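HTLV-2 integrase catalytic core domain (PDB 6QBT) probably serves as the magnesium-binding catalytic core of a deltaretroviral integrase, the enzyme that joins viral DNA to host DNA. Local coordinates at residues A[51-54]-A[55-58]; A[69-73]-A[74-78]; A[117-120]-A[121-124]; A[131-134]-A[135-138]; A[148-151]-A[152-156]. One frame throughout, in Å; residues are numbered along the deposited sequence.

Contact 1: A[51-54]-A[55-58]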
loop_
_atom_site.group_PDB
_atom_site.type_symbol
_atom_site.label_atom_id
_atom_site.label_comp_id
_atom_site.label_asym_id
_atom_site.label_seq_id
_atom_site.Cartn_x
_atom_site.Cartn_y
_atom_site.Cartn_z
ATOM N N ILE A 51 -3.094 -7.289 17.557
ATOM C CA ILE A 51 -1.758 -7.325 16.958
ATOM C C ILE A 51 -1.834 -7.018 15.450
ATOM O O ILE A 51 -1.006 -6.272 14.918
ATOM C CB ILE A 51 -1.081 -8.687 17.229
ATOM C CG1 ILE A 51 -0.664 -8.745 18.703
ATOM C CG2 ILE A 51 0.126 -8.924 16.311
ATOM C CD1 ILE A 51 -0.217 -10.109 19.166
ATOM N N SER A 52 -2.805 -7.632 14.767
ATOM C CA SER A 52 -3.064 -7.353 13.364
ATOM C C SER A 52 -3.327 -5.846 13.077
ATOM O O SER A 52 -2.686 -5.281 12.179
ATOM C CB SER A 52 -4.215 -8.196 12.839
ATOM O OG SER A 52 -4.438 -7.941 11.448
ATOM N N ALA A 53 -4.214 -5.195 13.830
ATOM C CA ALA A 53 -4.467 -3.756 13.589
ATOM C C ALA A 53 -3.228 -2.938 13.870
ATOM O O ALA A 53 -3.007 -1.910 13.251
ATOM C CB ALA A 53 -5.604 -3.238 14.454
ATOM N N PHE A 54 -2.443 -3.379 14.840
ATOM C CA PHE A 54 -1.246 -2.663 15.220
ATOM C C PHE A 54 -0.198 -2.742 14.110
ATOM O O PHE A 54 0.448 -1.741 13.790
ATOM C CB PHE A 54 -0.735 -3.199 16.562
ATOM C CG PHE A 54 0.364 -2.391 17.195
ATOM C CD1 PHE A 54 0.419 -0.996 17.101
ATOM C CD2 PHE A 54 1.330 -3.040 17.967
ATOM C CE1 PHE A 54 1.430 -0.280 17.730
ATOM C CE2 PHE A 54 2.351 -2.327 18.591
ATOM C CZ PHE A 54 2.401 -0.949 18.475
ATOM N N LEU A 55 -0.062 -3.916 13.503
ATOM C CA LEU A 55 0.756 -4.076 12.280
ATOM C C LEU A 55 0.238 -3.256 11.092
ATOM O O LEU A 55 1.043 -2.704 10.370
ATOM C CB LEU A 55 0.889 -5.538 11.855
ATOM C CG LEU A 55 1.707 -6.399 12.831
ATOM C CD1 LEU A 55 1.456 -7.895 12.616
ATOM C CD2 LEU A 55 3.189 -6.090 12.720
ATOM N N GLN A 56 -1.078 -3.202 10.875
ATOM C CA GLN A 56 -1.619 -2.328 9.838
ATOM C C GLN A 56 -1.195 -0.880 10.085
ATOM O O GLN A 56 -0.685 -0.222 9.188
ATOM C CB GLN A 56 -3.128 -2.450 9.739
ATOM C CG GLN A 56 -3.522 -3.753 9.070
ATOM C CD GLN A 56 -4.989 -4.146 9.232
ATOM O OE1 GLN A 56 -5.700 -3.671 10.129
ATOM N NE2 GLN A 56 -5.437 -5.036 8.362
ATOM N N ALA A 57 -1.385 -0.410 11.309
ATOM C CA ALA A 57 -0.970 0.940 11.717
ATOM C C ALA A 57 0.523 1.249 11.478
ATOM O O ALA A 57 0.895 2.321 10.957
ATOM C CB ALA A 57 -1.301 1.132 13.185
ATOM N N ILE A 58 1.364 0.312 11.889
ATOM C CA ILE A 58 2.794 0.439 11.706
ATOM C C ILE A 58 3.152 0.432 10.225
ATOM O O ILE A 58 3.960 1.252 9.803
ATOM C CB ILE A 58 3.545 -0.635 12.501
ATOM C CG1 ILE A 58 3.434 -0.298 14.004
ATOM C CG2 ILE A 58 4.998 -0.727 12.062
ATOM C CD1 ILE A 58 3.759 -1.458 14.937
#
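Phe54 and Ile58 meet because their first torsions bring them to one flank of the helix: CG of Phe54 is anti to the backbone N (chi1 -170°), whereas CG1 of Ile58 is anti to its own carbonyl carbon (chi1 -71°) and runs back toward the preceding turn. The result is a CH-pi contact. Ile58 CD1 stands 3.8 Å from the centroid of the Phe54 ring and 9° off its normal, so the methyl sits over the middle of one face rather than a single ring bond. The same branch also rests on the backbone, with Ile58 CG1 3.3 Å from Phe54 O. One turn earlier, Ile51 and Leu55 run alongside each other, touching through Ile51 CG2 and Leu55 CD1 at 4.1 Å. Under these side chains run regular alpha-helical bonds; Leu55 N to Ile51 O and Ala57 N to Ala53 O are both 2.9 Å and close to straight. Gln56 extends beyond CG and brings OE1 to 3.7 Å from Ala53 CA, but this oxygen is bonded to Ser40 OG; Ser52 OG likewise finds its partner outside, in Lys42 NZ. Helix 47-61 packs on the sheet of the RNase H-like core: Ala53 and Ala57 reach strands 37-42 and 22-31, the Phe54 ring meets Trp29, Ile51 and Leu55 touch Phe83 of helix 78-86, and Ile58 O is bonded to Gln141 NE2 of the second subunit.

Contact 2: A[69-73]-A[74-78]. With MG (magnesium ion), chain B.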
loop_
_atom_site.group_PDB
_atom_site.type_symbol
_atom_site.label_atom_id
_atom_site.label_comp_id
_atom_site.label_asym_id
_atom_site.label_seq_id
_atom_site.Cartn_x
_atom_site.Cartn_y
_atom_site.Cartn_z
ATOM N N THR A 69 -2.170 2.968 25.943
ATOM C CA THR A 69 -3.502 2.402 25.768
ATOM C C THR A 69 -4.311 2.467 27.084
ATOM O O THR A 69 -3.803 2.897 28.120
ATOM C CB THR A 69 -3.386 0.925 25.314
ATOM O OG1 THR A 69 -2.837 0.107 26.366
ATOM C CG2 THR A 69 -2.501 0.818 24.067
ATOM N N ASP A 70 -5.572 2.044 27.023
ATOM C CA ASP A 70 -6.379 1.768 28.230
ATOM C C ASP A 70 -6.002 0.383 28.758
ATOM O O ASP A 70 -5.125 -0.289 28.191
ATOM C CB ASP A 70 -7.920 1.935 27.994
ATOM C CG ASP A 70 -8.528 0.938 26.984
ATOM O OD1 ASP A 70 -7.900 -0.089 26.615
ATOM O OD2 ASP A 70 -9.688 1.189 26.547
ATOM N N ASN A 71 -6.665 -0.032 29.834
ATOM C CA ASN A 71 -6.485 -1.365 30.417
ATOM C C ASN A 71 -7.349 -2.458 29.805
ATOM O O ASN A 71 -7.582 -3.464 30.453
ATOM C CB ASN A 71 -6.768 -1.316 31.925
ATOM C CG ASN A 71 -5.800 -0.434 32.660
ATOM O OD1 ASN A 71 -6.215 0.449 33.397
ATOM N ND2 ASN A 71 -4.500 -0.657 32.458
ATOM N N GLY A 72 -7.810 -2.298 28.571
ATOM C CA GLY A 72 -8.568 -3.359 27.921
ATOM C C GLY A 72 -7.742 -4.637 27.860
ATOM O O GLY A 72 -6.509 -4.560 27.744
ATOM N N PRO A 73 -8.396 -5.817 27.933
ATOM C CA PRO A 73 -7.632 -7.086 28.065
ATOM C C PRO A 73 -6.759 -7.517 26.863
ATOM O O PRO A 73 -5.714 -8.141 27.065
ATOM C CB PRO A 73 -8.727 -8.128 28.341
ATOM C CG PRO A 73 -9.912 -7.339 28.806
ATOM C CD PRO A 73 -9.849 -6.062 28.026
ATOM N N ALA A 74 -7.166 -7.180 25.639
ATOM C CA ALA A 74 -6.297 -7.387 24.468
ATOM C C ALA A 74 -4.958 -6.671 24.646
ATOM O O ALA A 74 -3.917 -7.285 24.447
ATOM C CB ALA A 74 -6.970 -6.929 23.192
ATOM N N PHE A 75 -4.995 -5.402 25.075
ATOM C CA PHE A 75 -3.760 -4.652 25.380
ATOM C C PHE A 75 -2.948 -5.214 26.557
ATOM O O PHE A 75 -1.738 -5.029 26.586
ATOM C CB PHE A 75 -4.028 -3.175 25.677
ATOM C CG PHE A 75 -4.679 -2.429 24.557
ATOM C CD1 PHE A 75 -4.113 -2.408 23.293
ATOM C CD2 PHE A 75 -5.852 -1.716 24.783
ATOM C CE1 PHE A 75 -4.703 -1.695 22.262
ATOM C CE2 PHE A 75 -6.457 -1.024 23.762
ATOM C CZ PHE A 75 -5.877 -1.008 22.498
ATOM N N LEU A 76 -3.600 -5.871 27.515
ATOM C CA LEU A 76 -2.913 -6.473 28.654
ATOM C C LEU A 76 -2.577 -7.962 28.495
ATOM O O LEU A 76 -1.874 -8.528 29.339
ATOM C CB LEU A 76 -3.748 -6.267 29.920
ATOM C CG LEU A 76 -4.044 -4.797 30.289
ATOM C CD1 LEU A 76 -4.801 -4.734 31.611
ATOM C CD2 LEU A 76 -2.784 -3.942 30.362
ATOM N N SER A 77 -3.066 -8.587 27.427
ATOM C CA SER A 77 -2.739 -9.978 27.104
ATOM C C SER A 77 -1.243 -10.259 27.047
ATOM O O SER A 77 -0.431 -9.399 26.683
ATOM C CB SER A 77 -3.353 -10.391 25.751
ATOM O OG SER A 77 -2.834 -9.618 24.683
ATOM N N GLN A 78 -0.900 -11.495 27.364
ATOM C CA GLN A 78 0.473 -11.935 27.278
ATOM C C GLN A 78 0.994 -11.854 25.847
ATOM O O GLN A 78 2.171 -11.565 25.657
ATOM C CB GLN A 78 0.626 -13.346 27.832
ATOM C CG GLN A 78 2.060 -13.707 28.164
ATOM C CD GLN A 78 2.163 -14.999 28.955
ATOM O OE1 GLN A 78 1.276 -15.333 29.747
ATOM N NE2 GLN A 78 3.251 -15.739 28.747
HETATM MG MG MG B . -11.122 0.446 25.313
#
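Thr69 and Asp70 approach the Phe75 ring from different directions, one over a face and the other at the edge. Thr69 CB lies 3.7 Å from the ring centroid, 15° off the normal and shifted toward the rim, which makes a CH-pi contact; CG2 reaches farther over the same ring, 3.7 Å from Phe75 CD1. Asp70 is set roughly perpendicular to Phe75, its carboxylate plane turned 64° from the ring. Its OD1 comes in the ring plane to 3.2 Å from Phe75 CD2, where the ring hydrogens carry a slight positive charge. Asp70 CG sits between the backbone N and the carbonyl carbon (chi1 64°), which keeps OD1 close to the following backbone: Gly72 N donates to it at 3.0 Å from above the carboxylate plane, closing an Asx turn just ahead of helix 73-76. Leu76 leans back over the turn, its CD1 3.3 Å from Asn71 O, while Leu76 N is bonded to Gly72 O. At the far end of the helix Ser77 OG donates to Ala74 O at 2.6 Å and also caps Phe80 N at the start of the next helix. Thr69 OG1 donates to Asp70 O and is bonded to His91 NE2 as well. The two carboxylate oxygens of Asp70 therefore have separate duties: OD1 is bonded to Gly72 N and rests at the ring edge, and OD2 binds the magnesium ion at 2.0 Å, a metal shared with Asp13, so the turn probably restrains the rotation of a metal ligand.

Contact 3: A[117-120]-A[121-124]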
loop_
_atom_site.group_PDB
_atom_site.type_symbol
_atom_site.label_atom_id
_atom_site.label_comp_id
_atom_site.label_asym_id
_atom_site.label_seq_id
_atom_site.Cartn_x
_atom_site.Cartn_y
_atom_site.Cartn_z
ATOM N N ASN A 117 -19.695 7.953 8.152
ATOM C CA ASN A 117 -21.123 8.165 7.870
ATOM C C ASN A 117 -21.379 8.896 6.556
ATOM O O ASN A 117 -22.287 8.536 5.804
ATOM C CB ASN A 117 -21.805 8.928 9.007
ATOM C CG ASN A 117 -21.890 8.116 10.287
ATOM O OD1 ASN A 117 -21.828 6.888 10.275
ATOM N ND2 ASN A 117 -22.035 8.798 11.399
ATOM N N LYS A 118 -20.578 9.911 6.273
ATOM C CA LYS A 118 -20.748 10.679 5.055
ATOM C C LYS A 118 -20.493 9.780 3.849
ATOM O O LYS A 118 -21.285 9.753 2.915
ATOM C CB LYS A 118 -19.810 11.861 5.060
ATOM C CG LYS A 118 -20.035 12.824 3.900
ATOM C CD LYS A 118 -18.712 13.188 3.210
ATOM C CE LYS A 118 -18.919 13.910 1.877
ATOM N NZ LYS A 118 -17.803 13.549 0.944
ATOM N N TYR A 119 -19.407 9.008 3.884
ATOM C CA TYR A 119 -19.109 8.092 2.779
ATOM C C TYR A 119 -20.150 6.961 2.613
ATOM O O TYR A 119 -20.410 6.522 1.485
ATOM C CB TYR A 119 -17.675 7.527 2.886
ATOM C CG TYR A 119 -16.613 8.530 2.471
ATOM C CD1 TYR A 119 -16.577 9.052 1.165
ATOM C CD2 TYR A 119 -15.637 8.956 3.377
ATOM C CE1 TYR A 119 -15.609 9.976 0.788
ATOM C CE2 TYR A 119 -14.671 9.883 3.009
ATOM C CZ TYR A 119 -14.663 10.389 1.719
ATOM O OH TYR A 119 -13.695 11.306 1.387
ATOM N N LEU A 120 -20.745 6.494 3.710
ATOM C CA LEU A 120 -21.801 5.478 3.595
ATOM C C LEU A 120 -23.001 6.024 2.851
ATOM O O LEU A 120 -23.486 5.380 1.950
ATOM C CB LEU A 120 -22.212 4.914 4.958
ATOM C CG LEU A 120 -21.120 4.051 5.614
ATOM C CD1 LEU A 120 -21.470 3.830 7.074
ATOM C CD2 LEU A 120 -20.923 2.721 4.906
ATOM N N LEU A 121 -23.426 7.240 3.184
ATOM C CA LEU A 121 -24.558 7.889 2.494
ATOM C C LEU A 121 -24.293 8.305 1.030
ATOM O O LEU A 121 -25.211 8.265 0.206
ATOM C CB LEU A 121 -25.036 9.102 3.293
ATOM C CG LEU A 121 -25.543 8.794 4.710
ATOM C CD1 LEU A 121 -25.782 10.103 5.450
ATOM C CD2 LEU A 121 -26.801 7.910 4.714
ATOM N N ASP A 122 -23.060 8.721 0.720
ATOM C CA ASP A 122 -22.650 9.039 -0.657
ATOM C C ASP A 122 -22.678 7.798 -1.570
ATOM O O ASP A 122 -22.924 7.912 -2.772
ATOM C CB ASP A 122 -21.214 9.605 -0.687
ATOM C CG ASP A 122 -21.074 11.010 -0.057
ATOM O OD1 ASP A 122 -22.094 11.689 0.236
ATOM O OD2 ASP A 122 -19.897 11.434 0.139
ATOM N N CYS A 123 -22.377 6.816 -1.369
ATOM C CA CYS A 123 -22.210 5.399 -1.718
ATOM C C CYS A 123 -22.849 4.518 -0.645
ATOM O O CYS A 123 -22.156 3.745 0.030
ATOM C CB CYS A 123 -20.721 5.070 -1.821
ATOM S SG CYS A 123 -19.784 6.330 -2.695
ATOM N N PRO A 124 -24.252 4.340 -0.858
ATOM C CA PRO A 124 -25.015 3.421 -0.005
ATOM C C PRO A 124 -24.923 1.973 -0.474
ATOM O O PRO A 124 -24.916 1.069 0.342
ATOM C CB PRO A 124 -26.449 3.952 -0.115
ATOM C CG PRO A 124 -26.503 4.635 -1.444
ATOM C CD PRO A 124 -25.125 5.180 -1.699
#
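Asp122 N donates to Lys118 O at 3.0 Å in the last turn of helix 104-122, one of the helices of the RNase H-like core. The same two residues are joined by an i to i+4 salt bridge between their side chains. Lys118 NZ is 3.1 Å from Asp122 OD2, a weak hydrogen bond as well as a charge pair. Lys118 CG is anti to the backbone N (chi1 -173°), and the chain bends at chi2 and chi4 and comes round to the OD2 side of the carboxylate, CE and NZ both near its plane, with CE 3.2 Å from OD2. The last helical bond, Cys123 N to Tyr119 O, is stretched to 3.5 Å and weak, as the backbone leaves helical angles at Cys123. Helix 104-122 packs here on helix 128-142: Tyr119 OH is bonded to Thr138 OG1, and Leu120 touches Ala131. Asn117 OD1 is held by Tyr17 OH. Cys123 SG forms a disulfide with Cys48 SG of the third subunit, which ties this helix end covalently to that subunit. Across the contact, Leu121 leans back along the preceding turn, its CG 3.4 Å from Asn117 O.

Contact 4: A[131-134]-A[135-138]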
loop_
_atom_site.group_PDB
_atom_site.type_symbol
_atom_site.label_atom_id
_atom_site.label_comp_id
_atom_site.label_asym_id
_atom_site.label_seq_id
_atom_site.Cartn_x
_atom_site.Cartn_y
_atom_site.Cartn_z
ATOM N N ALA A 131 -15.855 2.574 2.918
ATOM C CA ALA A 131 -16.132 3.847 3.595
ATOM C C ALA A 131 -15.080 4.149 4.656
ATOM O O ALA A 131 -14.635 5.293 4.781
ATOM C CB ALA A 131 -17.527 3.835 4.199
ATOM N N ILE A 132 -14.672 3.100 5.371
ATOM C CA ILE A 132 -13.616 3.145 6.376
ATOM C C ILE A 132 -12.348 3.592 5.676
ATOM O O ILE A 132 -11.665 4.501 6.142
ATOM C CB ILE A 132 -13.364 1.723 6.983
ATOM C CG1 ILE A 132 -14.605 1.185 7.745
ATOM C CG2 ILE A 132 -12.103 1.661 7.846
ATOM C CD1 ILE A 132 -14.728 1.642 9.180
ATOM N N ASN A 133 -12.035 2.958 4.542
ATOM C CA ASN A 133 -10.779 3.248 3.838
ATOM C C ASN A 133 -10.736 4.717 3.395
ATOM O O ASN A 133 -9.764 5.445 3.655
ATOM C CB ASN A 133 -10.584 2.322 2.639
ATOM C CG ASN A 133 -9.150 2.234 2.218
ATOM O OD1 ASN A 133 -8.266 2.023 3.037
ATOM N ND2 ASN A 133 -8.894 2.435 0.953
ATOM N N LYS A 134 -11.809 5.158 2.767
ATOM C CA LYS A 134 -11.876 6.518 2.275
ATOM C C LYS A 134 -11.903 7.519 3.438
ATOM O O LYS A 134 -11.282 8.563 3.356
ATOM C CB LYS A 134 -13.064 6.688 1.363
ATOM C CG LYS A 134 -12.914 5.890 0.085
ATOM C CD LYS A 134 -14.109 6.119 -0.817
ATOM C CE LYS A 134 -15.377 5.483 -0.260
ATOM N NZ LYS A 134 -16.438 5.455 -1.285
ATOM N N ALA A 135 -12.544 7.161 4.548
ATOM C CA ALA A 135 -12.474 7.991 5.762
ATOM C C ALA A 135 -11.036 8.139 6.228
ATOM O O ALA A 135 -10.574 9.264 6.466
ATOM C CB ALA A 135 -13.345 7.433 6.882
ATOM N N LEU A 136 -10.347 7.005 6.329
ATOM C CA LEU A 136 -8.955 6.964 6.773
ATOM C C LEU A 136 -8.001 7.846 5.923
ATOM O O LEU A 136 -7.283 8.722 6.437
ATOM C CB LEU A 136 -8.489 5.504 6.824
ATOM C CG LEU A 136 -7.005 5.190 6.991
ATOM C CD1 LEU A 136 -6.548 5.773 8.308
ATOM C CD2 LEU A 136 -6.726 3.688 6.895
ATOM N N TRP A 137 -8.024 7.628 4.619
ATOM C CA TRP A 137 -7.153 8.372 3.721
ATOM C C TRP A 137 -7.548 9.847 3.613
ATOM O O TRP A 137 -6.669 10.726 3.558
ATOM C CB TRP A 137 -7.077 7.689 2.352
ATOM C CG TRP A 137 -6.249 6.466 2.438
ATOM C CD1 TRP A 137 -6.677 5.199 2.677
ATOM C CD2 TRP A 137 -4.838 6.399 2.324
ATOM N NE1 TRP A 137 -5.607 4.328 2.699
ATOM C CE2 TRP A 137 -4.461 5.043 2.505
ATOM C CE3 TRP A 137 -3.850 7.351 2.095
ATOM C CZ2 TRP A 137 -3.133 4.617 2.456
ATOM C CZ3 TRP A 137 -2.541 6.946 2.048
ATOM C CH2 TRP A 137 -2.189 5.576 2.219
ATOM N N THR A 138 -8.844 10.120 3.616
ATOM C CA THR A 138 -9.331 11.488 3.618
ATOM C C THR A 138 -8.823 12.240 4.861
ATOM O O THR A 138 -8.319 13.366 4.750
ATOM C CB THR A 138 -10.880 11.558 3.540
ATOM O OG1 THR A 138 -11.338 10.999 2.294
ATOM C CG2 THR A 138 -11.381 13.023 3.631
HETATM O O HOH W 1 -5.063 1.236 2.783
#
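Ala135 N to Ala131 O and Leu136 N to Ile132 O, each 2.8 Å, are backbone hydrogen bonds between residues four apart, and Trp137 N to Asn133 O continues them at 3.0 Å, almost straight at 173°. Side chain and backbone combine at Lys134 O, which takes two donors from one residue, Thr138 N at 2.9 Å and Thr138 OG1 at 2.7 Å, reaching it from opposite faces of its carbonyl plane; OG1 is beside the backbone N (chi1 -63°), where it can double back on the preceding turn, and its other partner is Tyr119 OH. An amide, an indole and a water make up the remaining polar group. Asn133 and Trp137 project from the helix as neighbours, their planes 71° apart, with Asn133 OD1 at the indole edge, 3.5 Å from Trp137 NE1. Water 1 bridges the two: it accepts from Trp137 NE1 at 3.1 Å and gives a weak bond to Asn133 OD1. Packing follows the helix faces, with Ala131 and Ala135 against helix 104-122, Ile132 and Leu136 against strand 37-42, and Lys134 on Leu55 of the third subunit. The backbone ladder is that of a regular alpha helix, 128-142, in the RNase H-like integrase core, with a threonine hydroxyl doubling one of its bonds.

Contact 5: A[148-151]-A[152-156]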
loop_
_atom_site.group_PDB
_atom_site.type_symbol
_atom_site.label_atom_id
_atom_site.label_comp_id
_atom_site.label_asym_id
_atom_site.label_seq_id
_atom_site.Cartn_x
_atom_site.Cartn_y
_atom_site.Cartn_z
ATOM N N SER A 148 -1.509 24.985 11.804
ATOM C CA SER A 148 -0.349 24.623 10.963
ATOM C C SER A 148 -0.518 24.803 9.450
ATOM O O SER A 148 0.455 25.014 8.753
ATOM C CB SER A 148 0.057 23.177 11.225
ATOM O OG SER A 148 -0.954 22.282 10.792
ATOM N N GLY A 149 -1.739 24.684 8.944
ATOM C CA GLY A 149 -1.971 24.615 7.501
ATOM C C GLY A 149 -1.495 23.323 6.823
ATOM O O GLY A 149 -1.405 23.281 5.606
ATOM N N LYS A 150 -1.230 22.259 7.582
ATOM C CA LYS A 150 -0.700 21.015 6.999
ATOM C C LYS A 150 -1.622 19.866 7.254
ATOM O O LYS A 150 -2.407 19.880 8.167
ATOM C CB LYS A 150 0.685 20.681 7.561
ATOM C CG LYS A 150 1.779 21.694 7.235
ATOM C CD LYS A 150 2.817 21.688 8.342
ATOM C CE LYS A 150 3.977 22.646 8.094
ATOM N NZ LYS A 150 4.849 22.197 6.971
ATOM N N THR A 151 -1.506 18.843 6.447
ATOM C CA THR A 151 -2.245 17.655 6.675
ATOM C C THR A 151 -1.429 16.813 7.641
ATOM O O THR A 151 -0.222 17.021 7.788
ATOM C CB THR A 151 -2.465 16.885 5.371
ATOM O OG1 THR A 151 -1.196 16.439 4.878
ATOM C CG2 THR A 151 -3.133 17.778 4.350
ATOM N N ARG A 152 -2.103 15.863 8.281
ATOM C CA ARG A 152 -1.460 14.867 9.158
ATOM C C ARG A 152 -0.310 14.133 8.465
ATOM O O ARG A 152 0.765 13.944 9.033
ATOM C CB ARG A 152 -2.494 13.849 9.602
ATOM C CG ARG A 152 -3.465 14.395 10.616
ATOM C CD ARG A 152 -4.694 13.509 10.722
ATOM N NE ARG A 152 -5.608 13.984 11.772
ATOM C CZ ARG A 152 -6.412 15.040 11.665
ATOM N NH1 ARG A 152 -6.438 15.785 10.559
ATOM N NH2 ARG A 152 -7.198 15.369 12.678
ATOM N N TRP A 153 -0.559 13.756 7.219
ATOM C CA TRP A 153 0.409 13.098 6.370
ATOM C C TRP A 153 1.662 13.932 6.129
ATOM O O TRP A 153 2.754 13.393 6.155
ATOM C CB TRP A 153 -0.243 12.752 5.026
ATOM C CG TRP A 153 0.251 11.514 4.395
ATOM C CD1 TRP A 153 0.840 11.396 3.163
ATOM C CD2 TRP A 153 0.163 10.184 4.928
ATOM N NE1 TRP A 153 1.123 10.078 2.903
ATOM C CE2 TRP A 153 0.734 9.316 3.975
ATOM C CE3 TRP A 153 -0.324 9.647 6.127
ATOM C CZ2 TRP A 153 0.830 7.937 4.183
ATOM C CZ3 TRP A 153 -0.243 8.261 6.317
ATOM C CH2 TRP A 153 0.331 7.436 5.352
ATOM N N GLN A 154 1.497 15.225 5.858
ATOM C CA GLN A 154 2.622 16.122 5.658
ATOM C C GLN A 154 3.423 16.274 6.935
ATOM O O GLN A 154 4.641 16.257 6.876
ATOM C CB GLN A 154 2.163 17.497 5.180
ATOM C CG GLN A 154 1.660 17.497 3.752
ATOM C CD GLN A 154 0.713 18.655 3.413
ATOM O OE1 GLN A 154 0.670 19.694 4.090
ATOM N NE2 GLN A 154 -0.094 18.449 2.370
ATOM N N ILE A 155 2.755 16.397 8.090
ATOM C CA ILE A 155 3.480 16.541 9.358
ATOM C C ILE A 155 4.172 15.244 9.706
ATOM O O ILE A 155 5.284 15.264 10.204
ATOM C CB ILE A 155 2.589 17.003 10.520
ATOM C CG1 ILE A 155 2.099 18.430 10.246
ATOM C CG2 ILE A 155 3.361 17.033 11.851
ATOM C CD1 ILE A 155 1.056 18.918 11.216
ATOM N N HIS A 156 3.523 14.122 9.429
ATOM C CA HIS A 156 4.039 12.832 9.853
ATOM C C HIS A 156 5.244 12.354 9.059
ATOM O O HIS A 156 6.153 11.814 9.662
ATOM C CB HIS A 156 2.937 11.757 9.788
ATOM C CG HIS A 156 3.222 10.557 10.626
ATOM N ND1 HIS A 156 3.075 10.566 11.993
ATOM C CD2 HIS A 156 3.664 9.323 10.297
ATOM C CE1 HIS A 156 3.406 9.383 12.471
ATOM N NE2 HIS A 156 3.777 8.611 11.464
#
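A capping box starts the short helix 152-156, with Thr151 as the N-cap and Gln154 as its partner. Thr151 OG1 accepts from Gln154 N at 3.1 Å; in return Gln154 OE1 takes Thr151 N, a weak bond of 3.3 Å. With chi1 at 65° the Thr151 hydroxyl is turned to the first turn of the helix. Gln154, extended beyond CG, lies obliquely across the threonine, its CG 3.2 Å from Thr151 OG1 and its NE2 3.7 Å from Thr151 CG2. The first i to i+4 helical bond is Ile155 N to Thr151 O at 3.1 Å. Ahead of the box the chain makes an ST turn, in which Lys150 N donates to Ser148 OG at 3.2 Å, so a turn and a helix cap follow each other directly in the loop that leads from helix 128-142 into the last helix modelled in this chain of the integrase core. Ile155 lies athwart the lysine chain of Lys150: the lysine methylenes CB and CD both lie against Ile155 CG1, and CB is 3.8 Å away. Ile155 CD1 reaches farther along to Ser148 OG. Elsewhere on helix 152-156, Trp153 meets the ring of Trp137 with planes about 60° apart and packs on Leu60 and Leu61 of helix 47-61. His156 is held through both ring nitrogens, ND1 by Ser34 OG and NE2 by Leu61 O.

How the contacts relate
All five contacts are local and follow in series along the chain, so none nests in or crosses another. Contact 1 lies within helix 47-61, packed on the central sheet. Contact 2 turns the chain from strand 66-68 into helix 73-76 beside the metal; its centre is about 15 Å from that of contact 1. Contact 3, where helix 104-122 ends, and contact 4, in helix 128-142, touch each other on the side of the chain's centre opposite contact 2, and both meet the third subunit. Contact 5 closes the turn into helix 152-156 and touches contact 4, joining this last modelled helix to helix 128-142.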